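Local structure of BLUF domain-containing protein (Acinetobacter baumannii, 6W6Z) at residues C6-R11 / N116-N121; Y44-F49 / V97-N102; Q90-K95 / E131-E136. The protein probably senses blue light through a flavin bound in its BLUF domain, here held as flavin mononucleotide in the ground state. All blocks are in the same frame, centred on the assembly; numbering follows the deposited sequence.

Contact 1 (C6-R11 / N116-N121). With FMN (flavin mononucleotide), chain B.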
loop_
_atom_site.group_PDB
_atom_site.type_symbol
_atom_site.label_atom_id
_atom_site.label_comp_id
_atom_site.label_asym_id
_atom_site.label_seq_id
_atom_site.Cartn_x
_atom_site.Cartn_y
_atom_site.Cartn_z
ATOM N N CYS A 6 -0.229 7.421 -5.030
ATOM C CA CYS A 6 -0.353 5.975 -5.323
ATOM C C CYS A 6 0.894 5.542 -6.079
ATOM O O CYS A 6 1.334 6.272 -6.994
ATOM C CB CYS A 6 -1.604 5.630 -6.141
ATOM S SG CYS A 6 -3.162 6.118 -5.339
ATOM N N TYR A 7 1.395 4.363 -5.761
ATOM C CA TYR A 7 2.511 3.760 -6.503
ATOM C C TYR A 7 2.377 2.254 -6.434
ATOM O O TYR A 7 1.683 1.673 -5.582
ATOM C CB TYR A 7 3.854 4.283 -5.975
ATOM C CG TYR A 7 4.229 3.622 -4.678
ATOM C CD1 TYR A 7 4.893 2.403 -4.677
ATOM C CD2 TYR A 7 3.818 4.153 -3.464
ATOM C CE1 TYR A 7 5.175 1.749 -3.484
ATOM C CE2 TYR A 7 4.123 3.516 -2.265
ATOM C CZ TYR A 7 4.787 2.301 -2.281
ATOM O OH TYR A 7 5.025 1.639 -1.114
ATOM N N ALA A 8 3.079 1.600 -7.347
ATOM C CA ALA A 8 3.198 0.145 -7.298
ATOM C C ALA A 8 4.693 -0.196 -7.340
ATOM O O ALA A 8 5.531 0.658 -7.764
ATOM C CB ALA A 8 2.385 -0.495 -8.409
ATOM N N SER A 9 5.045 -1.356 -6.815
ATOM C CA SER A 9 6.465 -1.790 -6.683
ATOM C C SER A 9 6.547 -3.313 -6.784
ATOM O O SER A 9 5.525 -3.994 -6.611
ATOM C CB SER A 9 7.082 -1.328 -5.380
ATOM O OG SER A 9 6.477 -2.006 -4.289
ATOM N N GLN A 10 7.740 -3.811 -7.076
ATOM C CA GLN A 10 8.036 -5.264 -7.056
ATOM C C GLN A 10 8.601 -5.620 -5.681
ATOM O O GLN A 10 9.497 -4.909 -5.134
ATOM C CB GLN A 10 9.003 -5.613 -8.184
ATOM C CG GLN A 10 9.140 -7.113 -8.376
ATOM C CD GLN A 10 7.923 -7.754 -9.006
ATOM O OE1 GLN A 10 7.050 -7.081 -9.527
ATOM N NE2 GLN A 10 7.869 -9.076 -8.998
ATOM N N ARG A 11 8.105 -6.690 -5.089
ATOM C CA ARG A 11 8.691 -7.118 -3.809
ATOM C C ARG A 11 10.107 -7.618 -4.077
ATOM O O ARG A 11 10.283 -8.320 -5.081
ATOM C CB ARG A 11 7.884 -8.249 -3.184
ATOM C CG ARG A 11 8.497 -8.676 -1.870
ATOM C CD ARG A 11 7.749 -9.819 -1.286
ATOM N NE ARG A 11 8.226 -11.113 -1.743
ATOM C CZ ARG A 11 9.282 -11.738 -1.224
ATOM N NH1 ARG A 11 9.990 -11.166 -0.257
ATOM N NH2 ARG A 11 9.629 -12.918 -1.700
ATOM N N ASN A 116 -0.652 -8.675 -10.337
ATOM C CA ASN A 116 0.487 -7.775 -10.032
ATOM C C ASN A 116 0.023 -6.357 -10.326
ATOM O O ASN A 116 -0.306 -6.025 -11.457
ATOM C CB ASN A 116 1.719 -8.172 -10.840
ATOM C CG ASN A 116 2.956 -7.348 -10.551
ATOM O OD1 ASN A 116 2.882 -6.144 -10.284
ATOM N ND2 ASN A 116 4.103 -8.010 -10.610
ATOM N N PRO A 117 -0.016 -5.477 -9.304
ATOM C CA PRO A 117 -0.499 -4.122 -9.504
ATOM C C PRO A 117 0.398 -3.244 -10.386
ATOM O O PRO A 117 -0.045 -2.211 -10.824
ATOM C CB PRO A 117 -0.621 -3.525 -8.088
ATOM C CG PRO A 117 0.140 -4.460 -7.190
ATOM C CD PRO A 117 0.348 -5.767 -7.918
ATOM N N LEU A 118 1.618 -3.677 -10.721
ATOM C CA LEU A 118 2.423 -2.929 -11.717
ATOM C C LEU A 118 1.709 -2.889 -13.080
ATOM O O LEU A 118 2.093 -2.028 -13.896
ATOM C CB LEU A 118 3.814 -3.559 -11.821
ATOM C CG LEU A 118 4.735 -3.273 -10.641
ATOM C CD1 LEU A 118 5.927 -4.225 -10.628
ATOM C CD2 LEU A 118 5.204 -1.841 -10.680
ATOM N N LEU A 119 0.746 -3.789 -13.333
ATOM C CA LEU A 119 -0.056 -3.834 -14.585
ATOM C C LEU A 119 -1.141 -2.746 -14.581
ATOM O O LEU A 119 -1.787 -2.598 -15.625
ATOM C CB LEU A 119 -0.763 -5.191 -14.696
ATOM C CG LEU A 119 0.122 -6.434 -14.732
ATOM C CD1 LEU A 119 -0.723 -7.681 -14.519
ATOM C CD2 LEU A 119 0.886 -6.518 -16.033
ATOM N N LEU A 120 -1.417 -2.080 -13.463
ATOM C CA LEU A 120 -2.517 -1.068 -13.401
ATOM C C LEU A 120 -2.080 0.248 -14.063
ATOM O O LEU A 120 -0.880 0.618 -13.963
ATOM C CB LEU A 120 -2.902 -0.804 -11.941
ATOM C CG LEU A 120 -3.568 -1.938 -11.162
ATOM C CD1 LEU A 120 -3.733 -1.516 -9.713
ATOM C CD2 LEU A 120 -4.904 -2.337 -11.767
ATOM N N ASN A 121 -3.026 0.957 -14.694
ATOM C CA ASN A 121 -2.830 2.353 -15.166
ATOM C C ASN A 121 -3.670 3.276 -14.273
ATOM O O ASN A 121 -4.440 2.787 -13.433
ATOM C CB ASN A 121 -3.089 2.473 -16.672
ATOM C CG ASN A 121 -4.536 2.244 -17.074
ATOM O OD1 ASN A 121 -5.455 2.742 -16.404
ATOM N ND2 ASN A 121 -4.752 1.499 -18.158
HETATM N N1 FMN B . 6.652 3.349 6.467
HETATM C C2 FMN B . 5.742 4.191 6.983
HETATM O O2 FMN B . 6.110 4.936 7.947
HETATM N N3 FMN B . 4.522 4.355 6.428
HETATM C C4 FMN B . 4.100 3.637 5.375
HETATM O O4 FMN B . 2.978 3.755 4.889
HETATM C C4A FMN B . 5.013 2.656 4.804
HETATM N N5 FMN B . 4.694 1.886 3.784
HETATM C C5A FMN B . 5.639 1.054 3.278
HETATM C C6 FMN B . 5.280 0.255 2.217
HETATM C C7 FMN B . 6.205 -0.592 1.632
HETATM C C7M FMN B . 5.743 -1.445 0.492
HETATM C C8 FMN B . 7.541 -0.782 2.223
HETATM C C8M FMN B . 8.493 -1.773 1.568
HETATM C C9 FMN B . 7.897 0.028 3.288
HETATM C C9A FMN B . 6.974 0.902 3.850
HETATM N N10 FMN B . 7.276 1.680 4.961
HETATM C C10 FMN B . 6.330 2.570 5.426
HETATM C "C1'" FMN B . 8.601 1.616 5.667
HETATM C "C2'" FMN B . 9.616 2.676 5.303
HETATM O "O2'" FMN B . 10.167 2.358 4.014
HETATM C "C3'" FMN B . 10.733 2.649 6.379
HETATM O "O3'" FMN B . 11.160 1.312 6.665
HETATM C "C4'" FMN B . 10.285 3.180 7.726
HETATM O "O4'" FMN B . 9.716 4.499 7.562
HETATM C "C5'" FMN B . 11.487 3.285 8.698
HETATM O "O5'" FMN B . 12.506 4.207 8.253
HETATM P P FMN B . 13.846 4.576 9.137
HETATM O O1P FMN B . 14.883 3.602 8.609
HETATM O O2P FMN B . 14.062 6.033 8.769
HETATM O O3P FMN B . 13.514 4.338 10.599
#
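An Asx turn at the start of a short 3-10 turn presses Asn116, Pro117 and Leu118 against Ala8 and Gln10 of strand 2-11, on the face of the BLUF sheet turned away from the flavin. The turn is closed by Asn116 OD1, which accepts from Leu118 N at 2.8 Å. The same amide uses its other end across the contact: Asn116 ND2 donates to Gln10 OE1 over 3.3 Å. This bond is fairly straight (160° at the hydrogen) and arrives in the carbonyl plane of Gln10, on a lone pair, while the two amide planes are only 28° apart. Gln10 reaches this place because its chain, with CG anti to the backbone N, bends at chi2 (73°); its NE2 is held by Glu13. Leu118 lies across the Gln10 side chain at about a right angle, with CD1 packed 3.3 Å from Gln10 OE1. Its second methyl, CD2, rests 3.8 Å from the backbone C of Ala8 and 3.9 Å from Ala8 CB. That methyl of Ala8 points into the loop, also packing on Pro117, with the two CB atoms 4.3 Å apart. Tyr7 and Ser9 turn their side chains to the reverse face of the strand. There Tyr7 OH bonds to Gln51, a flavin-binding residue, and lies 3.6 Å from C7M of the flavin, while Ser9 OG meets His73. The strand thus separates the loop from the chromophore pocket. The Asn116 amide is gripped at both ends, by Leu118 N and Gln10 OE1, which should fix its rotation and hold the loop against the strand.

Contact 2 (Y44-F49 / V97-N102)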
loop_
_atom_site.group_PDB
_atom_site.type_symbol
_atom_site.label_atom_id
_atom_site.label_comp_id
_atom_site.label_asym_id
_atom_site.label_seq_id
_atom_site.Cartn_x
_atom_site.Cartn_y
_atom_site.Cartn_z
ATOM N N TYR A 44 -0.895 -6.343 -1.324
ATOM C CA TYR A 44 0.215 -7.245 -1.696
ATOM C C TYR A 44 -0.369 -8.421 -2.450
ATOM O O TYR A 44 -1.288 -9.064 -1.910
ATOM C CB TYR A 44 0.986 -7.749 -0.467
ATOM C CG TYR A 44 2.052 -8.735 -0.866
ATOM C CD1 TYR A 44 3.219 -8.305 -1.482
ATOM C CD2 TYR A 44 1.822 -10.099 -0.787
ATOM C CE1 TYR A 44 4.165 -9.208 -1.945
ATOM C CE2 TYR A 44 2.772 -11.017 -1.207
ATOM C CZ TYR A 44 3.926 -10.575 -1.829
ATOM O OH TYR A 44 4.852 -11.475 -2.289
ATOM N N ALA A 45 0.202 -8.751 -3.598
ATOM C CA ALA A 45 -0.119 -10.010 -4.304
ATOM C C ALA A 45 0.954 -10.288 -5.341
ATOM O O ALA A 45 1.604 -9.315 -5.845
ATOM C CB ALA A 45 -1.465 -9.882 -4.968
ATOM N N ASP A 46 1.174 -11.558 -5.651
ATOM C CA ASP A 46 2.016 -11.930 -6.811
ATOM C C ASP A 46 3.361 -11.171 -6.761
ATOM O O ASP A 46 3.815 -10.634 -7.802
ATOM C CB ASP A 46 1.208 -11.674 -8.094
ATOM C CG ASP A 46 0.145 -12.721 -8.353
ATOM O OD1 ASP A 46 -0.111 -13.489 -7.439
ATOM O OD2 ASP A 46 -0.399 -12.783 -9.495
ATOM N N ASN A 47 4.024 -11.170 -5.606
ATOM C CA ASN A 47 5.380 -10.580 -5.378
ATOM C C ASN A 47 5.397 -9.096 -5.734
ATOM O O ASN A 47 6.446 -8.623 -6.206
ATOM C CB ASN A 47 6.475 -11.303 -6.173
ATOM C CG ASN A 47 6.787 -12.674 -5.601
ATOM O OD1 ASN A 47 6.696 -12.884 -4.387
ATOM N ND2 ASN A 47 7.144 -13.616 -6.459
ATOM N N ALA A 48 4.325 -8.359 -5.468
ATOM C CA ALA A 48 4.284 -6.916 -5.790
ATOM C C ALA A 48 3.360 -6.192 -4.827
ATOM O O ALA A 48 2.492 -6.848 -4.216
ATOM C CB ALA A 48 3.858 -6.723 -7.232
ATOM N N PHE A 49 3.586 -4.893 -4.689
ATOM C CA PHE A 49 2.777 -4.005 -3.821
ATOM C C PHE A 49 2.060 -2.943 -4.641
ATOM O O PHE A 49 2.509 -2.465 -5.672
ATOM C CB PHE A 49 3.676 -3.308 -2.809
ATOM C CG PHE A 49 4.390 -4.189 -1.840
ATOM C CD1 PHE A 49 3.717 -4.711 -0.726
ATOM C CD2 PHE A 49 5.750 -4.450 -1.984
ATOM C CE1 PHE A 49 4.403 -5.459 0.216
ATOM C CE2 PHE A 49 6.413 -5.246 -1.057
ATOM C CZ PHE A 49 5.739 -5.734 0.054
ATOM N N VAL A 97 -4.601 -5.201 2.511
ATOM C CA VAL A 97 -5.491 -6.034 1.652
ATOM C C VAL A 97 -4.653 -6.988 0.805
ATOM O O VAL A 97 -3.675 -6.560 0.193
ATOM C CB VAL A 97 -6.357 -5.122 0.770
ATOM C CG1 VAL A 97 -7.305 -5.904 -0.108
ATOM C CG2 VAL A 97 -7.104 -4.121 1.603
ATOM N N GLN A 98 -5.052 -8.250 0.737
ATOM C CA GLN A 98 -4.396 -9.227 -0.158
ATOM C C GLN A 98 -5.392 -9.605 -1.245
ATOM O O GLN A 98 -6.471 -9.068 -1.250
ATOM C CB GLN A 98 -3.885 -10.438 0.628
ATOM C CG GLN A 98 -2.772 -10.063 1.603
ATOM C CD GLN A 98 -2.048 -11.259 2.175
ATOM O OE1 GLN A 98 -0.887 -11.148 2.593
ATOM N NE2 GLN A 98 -2.736 -12.389 2.210
ATOM N N ARG A 99 -4.965 -10.442 -2.189
ATOM C CA ARG A 99 -5.808 -10.953 -3.294
ATOM C C ARG A 99 -7.109 -11.548 -2.734
ATOM O O ARG A 99 -7.081 -12.346 -1.758
ATOM C CB ARG A 99 -5.045 -12.035 -4.056
ATOM C CG ARG A 99 -4.625 -11.674 -5.460
ATOM C CD ARG A 99 -3.761 -12.785 -6.011
ATOM N NE ARG A 99 -4.484 -14.012 -6.278
ATOM C CZ ARG A 99 -3.929 -15.079 -6.833
ATOM N NH1 ARG A 99 -2.636 -15.056 -7.115
ATOM N NH2 ARG A 99 -4.642 -16.174 -7.049
ATOM N N ASN A 100 -8.229 -11.178 -3.337
ATOM C CA ASN A 100 -9.565 -11.703 -2.997
ATOM C C ASN A 100 -10.253 -11.922 -4.336
ATOM O O ASN A 100 -9.693 -11.462 -5.362
ATOM C CB ASN A 100 -10.322 -10.763 -2.060
ATOM C CG ASN A 100 -10.698 -9.433 -2.683
ATOM O OD1 ASN A 100 -10.909 -9.336 -3.896
ATOM N ND2 ASN A 100 -10.834 -8.411 -1.846
ATOM N N THR A 101 -11.416 -12.565 -4.334
ATOM C CA THR A 101 -12.082 -12.913 -5.615
ATOM C C THR A 101 -12.509 -11.643 -6.362
ATOM O O THR A 101 -12.440 -11.667 -7.572
ATOM C CB THR A 101 -13.184 -13.967 -5.412
ATOM O OG1 THR A 101 -14.181 -13.452 -4.540
ATOM C CG2 THR A 101 -12.658 -15.270 -4.875
ATOM N N ASN A 102 -12.998 -10.585 -5.699
ATOM C CA ASN A 102 -13.397 -9.356 -6.413
ATOM C C ASN A 102 -12.189 -8.805 -7.196
ATOM O O ASN A 102 -12.362 -8.346 -8.321
ATOM C CB ASN A 102 -13.854 -8.257 -5.457
ATOM C CG ASN A 102 -15.322 -8.265 -5.145
ATOM O OD1 ASN A 102 -16.009 -9.258 -5.388
ATOM N ND2 ASN A 102 -15.784 -7.152 -4.585
HETATM O O HOH W 1 -2.234 -11.581 -1.874
#
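The Arg99 chain is extended through chi2 and turns at chi3 (70°), while CG of Asp46 stands beside its own backbone N (chi1 -76°); together these torsions bring an edge of the guanidinium to one carboxylate oxygen. Arg99 NH1 donates to Asp46 OD1 at 3.0 Å, a noticeably bent hydrogen bond within a salt bridge. The oxygen lies at the edge of the guanidinium, almost in its plane, and is approached on its syn side, yet the two flat groups stand 85° apart, so the bridge rests on one hydrogen bond rather than a coplanar pair. Nearer the backbone, the aliphatic part of Arg99 lies alongside Ala45, with CG 3.7 Å from Ala45 CB. The backbones meet through Tyr44 N, which donates to Val97 O at 3.2 Å and joins the ends of the neighbouring parallel strands 39-45 and 95-98. Further on the strands part, and a water fills in: it donates to Tyr44 O at 2.7 Å and accepts from Arg99 N at 3.0 Å. Asp46 and Asn47, both in left-handed conformation, form the type I' turn of the hairpin leading to strand 48-54. On the far side of that hairpin, Tyr44 CD1 sits 3.5 Å above one face of the Phe49 ring, which itself touches the flavin. Both charged groups have second partners, Glu104 for Arg99 NE and the backbone N of Phe115 for Asp46 OD2. The arginine thus lies between two acids, a setting that probably stabilises its charge and links the hairpin tip to the start of helix 101-109.

Contact 3 (Q90-K95 / E131-E136)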
loop_
_atom_site.group_PDB
_atom_site.type_symbol
_atom_site.label_atom_id
_atom_site.label_comp_id
_atom_site.label_asym_id
_atom_site.label_seq_id
_atom_site.Cartn_x
_atom_site.Cartn_y
_atom_site.Cartn_z
ATOM N N GLN A 90 -9.267 7.248 5.688
ATOM C CA GLN A 90 -9.281 7.827 7.059
ATOM C C GLN A 90 -9.352 6.734 8.145
ATOM O O GLN A 90 -8.728 6.917 9.183
ATOM C CB GLN A 90 -10.500 8.760 7.225
ATOM N N ARG A 91 -10.105 5.661 7.934
ATOM C CA ARG A 91 -10.335 4.598 8.955
ATOM C C ARG A 91 -9.041 3.835 9.303
ATOM O O ARG A 91 -9.055 3.125 10.329
ATOM C CB ARG A 91 -11.374 3.591 8.439
ATOM C CG ARG A 91 -12.820 4.081 8.458
ATOM C CD ARG A 91 -13.719 3.380 7.439
ATOM N NE ARG A 91 -13.905 1.991 7.814
ATOM C CZ ARG A 91 -14.484 1.053 7.072
ATOM N NH1 ARG A 91 -14.940 1.340 5.863
ATOM N NH2 ARG A 91 -14.591 -0.184 7.545
ATOM N N TRP A 92 -8.005 3.877 8.454
ATOM C CA TRP A 92 -6.753 3.090 8.656
ATOM C C TRP A 92 -5.491 3.930 8.508
ATOM O O TRP A 92 -5.261 4.512 7.414
ATOM C CB TRP A 92 -6.686 1.925 7.679
ATOM C CG TRP A 92 -7.914 1.075 7.611
ATOM C CD1 TRP A 92 -8.158 -0.051 8.324
ATOM C CD2 TRP A 92 -9.018 1.215 6.696
ATOM N NE1 TRP A 92 -9.359 -0.583 7.968
ATOM C CE2 TRP A 92 -9.899 0.146 6.951
ATOM C CE3 TRP A 92 -9.324 2.106 5.664
ATOM C CZ2 TRP A 92 -11.100 -0.022 6.258
ATOM C CZ3 TRP A 92 -10.514 1.958 4.986
ATOM C CH2 TRP A 92 -11.390 0.908 5.278
ATOM N N SER A 93 -4.626 3.861 9.515
ATOM C CA SER A 93 -3.217 4.325 9.472
ATOM C C SER A 93 -2.498 3.641 8.299
ATOM O O SER A 93 -1.870 4.366 7.477
ATOM C CB SER A 93 -2.539 4.118 10.789
ATOM O OG SER A 93 -3.115 5.037 11.711
ATOM N N MET A 94 -2.716 2.353 8.157
ATOM C CA MET A 94 -2.365 1.602 6.919
ATOM C C MET A 94 -3.164 0.306 6.845
ATOM O O MET A 94 -2.778 -0.673 7.512
ATOM C CB MET A 94 -0.879 1.259 6.878
ATOM C CG MET A 94 -0.456 0.682 5.536
ATOM S SD MET A 94 -1.025 1.581 4.054
ATOM C CE MET A 94 -0.430 3.224 4.453
ATOM N N LYS A 95 -4.216 0.301 6.029
ATOM C CA LYS A 95 -5.047 -0.887 5.780
ATOM C C LYS A 95 -4.167 -1.884 5.034
ATOM O O LYS A 95 -3.364 -1.459 4.216
ATOM C CB LYS A 95 -6.289 -0.549 4.953
ATOM C CG LYS A 95 -7.291 -1.676 4.808
ATOM C CD LYS A 95 -8.482 -1.323 3.972
ATOM C CE LYS A 95 -9.601 -2.323 4.095
ATOM N NZ LYS A 95 -10.780 -1.920 3.306
ATOM N N GLU A 131 -12.238 -1.110 -4.735
ATOM C CA GLU A 131 -12.103 -2.530 -4.318
ATOM C C GLU A 131 -11.278 -2.594 -3.037
ATOM O O GLU A 131 -11.620 -3.387 -2.152
ATOM C CB GLU A 131 -11.474 -3.418 -5.399
ATOM C CG GLU A 131 -12.388 -3.721 -6.574
ATOM C CD GLU A 131 -13.711 -4.382 -6.214
ATOM O OE1 GLU A 131 -14.758 -3.931 -6.750
ATOM O OE2 GLU A 131 -13.715 -5.300 -5.343
ATOM N N LEU A 132 -10.228 -1.785 -2.925
ATOM C CA LEU A 132 -9.361 -1.792 -1.704
ATOM C C LEU A 132 -10.132 -1.208 -0.519
ATOM O O LEU A 132 -9.926 -1.695 0.608
ATOM C CB LEU A 132 -8.089 -1.001 -1.966
ATOM C CG LEU A 132 -7.112 -1.579 -2.993
ATOM C CD1 LEU A 132 -5.828 -0.747 -2.993
ATOM C CD2 LEU A 132 -6.792 -3.038 -2.708
ATOM N N LEU A 133 -10.962 -0.198 -0.750
ATOM C CA LEU A 133 -11.811 0.402 0.303
ATOM C C LEU A 133 -12.827 -0.639 0.815
ATOM O O LEU A 133 -12.983 -0.731 2.035
ATOM C CB LEU A 133 -12.517 1.642 -0.239
ATOM C CG LEU A 133 -13.435 2.346 0.761
ATOM C CD1 LEU A 133 -12.665 2.825 1.988
ATOM C CD2 LEU A 133 -14.162 3.523 0.112
ATOM N N ILE A 134 -13.506 -1.371 -0.067
ATOM C CA ILE A 134 -14.628 -2.265 0.349
ATOM C C ILE A 134 -14.102 -3.620 0.830
ATOM O O ILE A 134 -14.800 -4.250 1.623
ATOM C CB ILE A 134 -15.711 -2.404 -0.740
ATOM C CG1 ILE A 134 -15.254 -3.237 -1.943
ATOM C CG2 ILE A 134 -16.221 -1.020 -1.126
ATOM C CD1 ILE A 134 -16.330 -3.452 -2.991
ATOM N N ALA A 135 -12.920 -4.062 0.405
ATOM C CA ALA A 135 -12.283 -5.314 0.874
ATOM C C ALA A 135 -12.264 -5.393 2.413
ATOM O O ALA A 135 -12.055 -4.356 3.098
ATOM C CB ALA A 135 -10.880 -5.425 0.306
ATOM N N GLU A 136 -12.489 -6.601 2.947
ATOM C CA GLU A 136 -12.223 -6.946 4.371
ATOM C C GLU A 136 -10.714 -6.792 4.572
ATOM O O GLU A 136 -9.986 -7.339 3.745
ATOM C CB GLU A 136 -12.621 -8.403 4.673
HETATM O O HOH W 2 -15.119 -0.897 4.221
#
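At the C-terminal end of helix 125-134, Lys95 and Trp92 meet Leu132, Leu133 and Ala135, beside the edge strand 95-98 of the ferredoxin-like BLUF fold. The aliphatic chain of Lys95, fully extended with its CG anti to the backbone N (chi1 -172°), passes over one face of the indole, with CD 3.5 Å above the centre. On the opposite face sits Arg91, whose CB is 3.7 Å above the plane and offset toward the rim. Further along the same side chain its guanidinium has Trp92 CH2 over its centre. Leu133 comes from a third direction: its CD1 approaches the ring edge in plane, 3.8 Å from Trp92 CZ3, and the two side chains cross at about a right angle. Guided along the indole, Lys95 NZ ends among carbonyl oxygens where the helix stops. It donates to Leu132 O at 2.8 Å, in that carbonyl's plane, and to Ala135 O at 2.8 Å, tilted 17° from the plane of the latter. A positive group at the negative end of the helix dipole should be electrostatically favourable, and here it ties the helix terminus to the residue that begins strand 95-98. Met94, just before Lys95, projects into the flavin pocket, where it touches the flavin and Gln51. With Trp92 packed at the helix end and Met94 in the pocket, the structure is consistent with the Met-in, Trp-out form described for BLUF domains. At the solvent side a water accepts from Arg91 NH1 at 2.8 Å and donates to Leu133 O at 3.1 Å.

How the contacts relate
From the N terminus, strand 2-11 supplies the first half of contact 1, and the hairpin 44-49 then opens contact 2. Contact 3 opens at 90-95, just before 97-102 returns to the hairpin and closes contact 2. The loop 116-121 closes contact 1 around all of contact 2, and 131-136 closes contact 3 last, so contact 3 crosses both others. Contacts 1 and 2 meet through the neighbouring strands 2-11 and 48-54, where Ser9 O probably bonds to Phe49 N. Contacts 2 and 3 touch where Val97 packs on Ala135 and Asn102 ND2 probably bonds to Glu131 OE2, joining two helices. Together they tie helices 101-109 and 125-134 and the loop between them to the sheet.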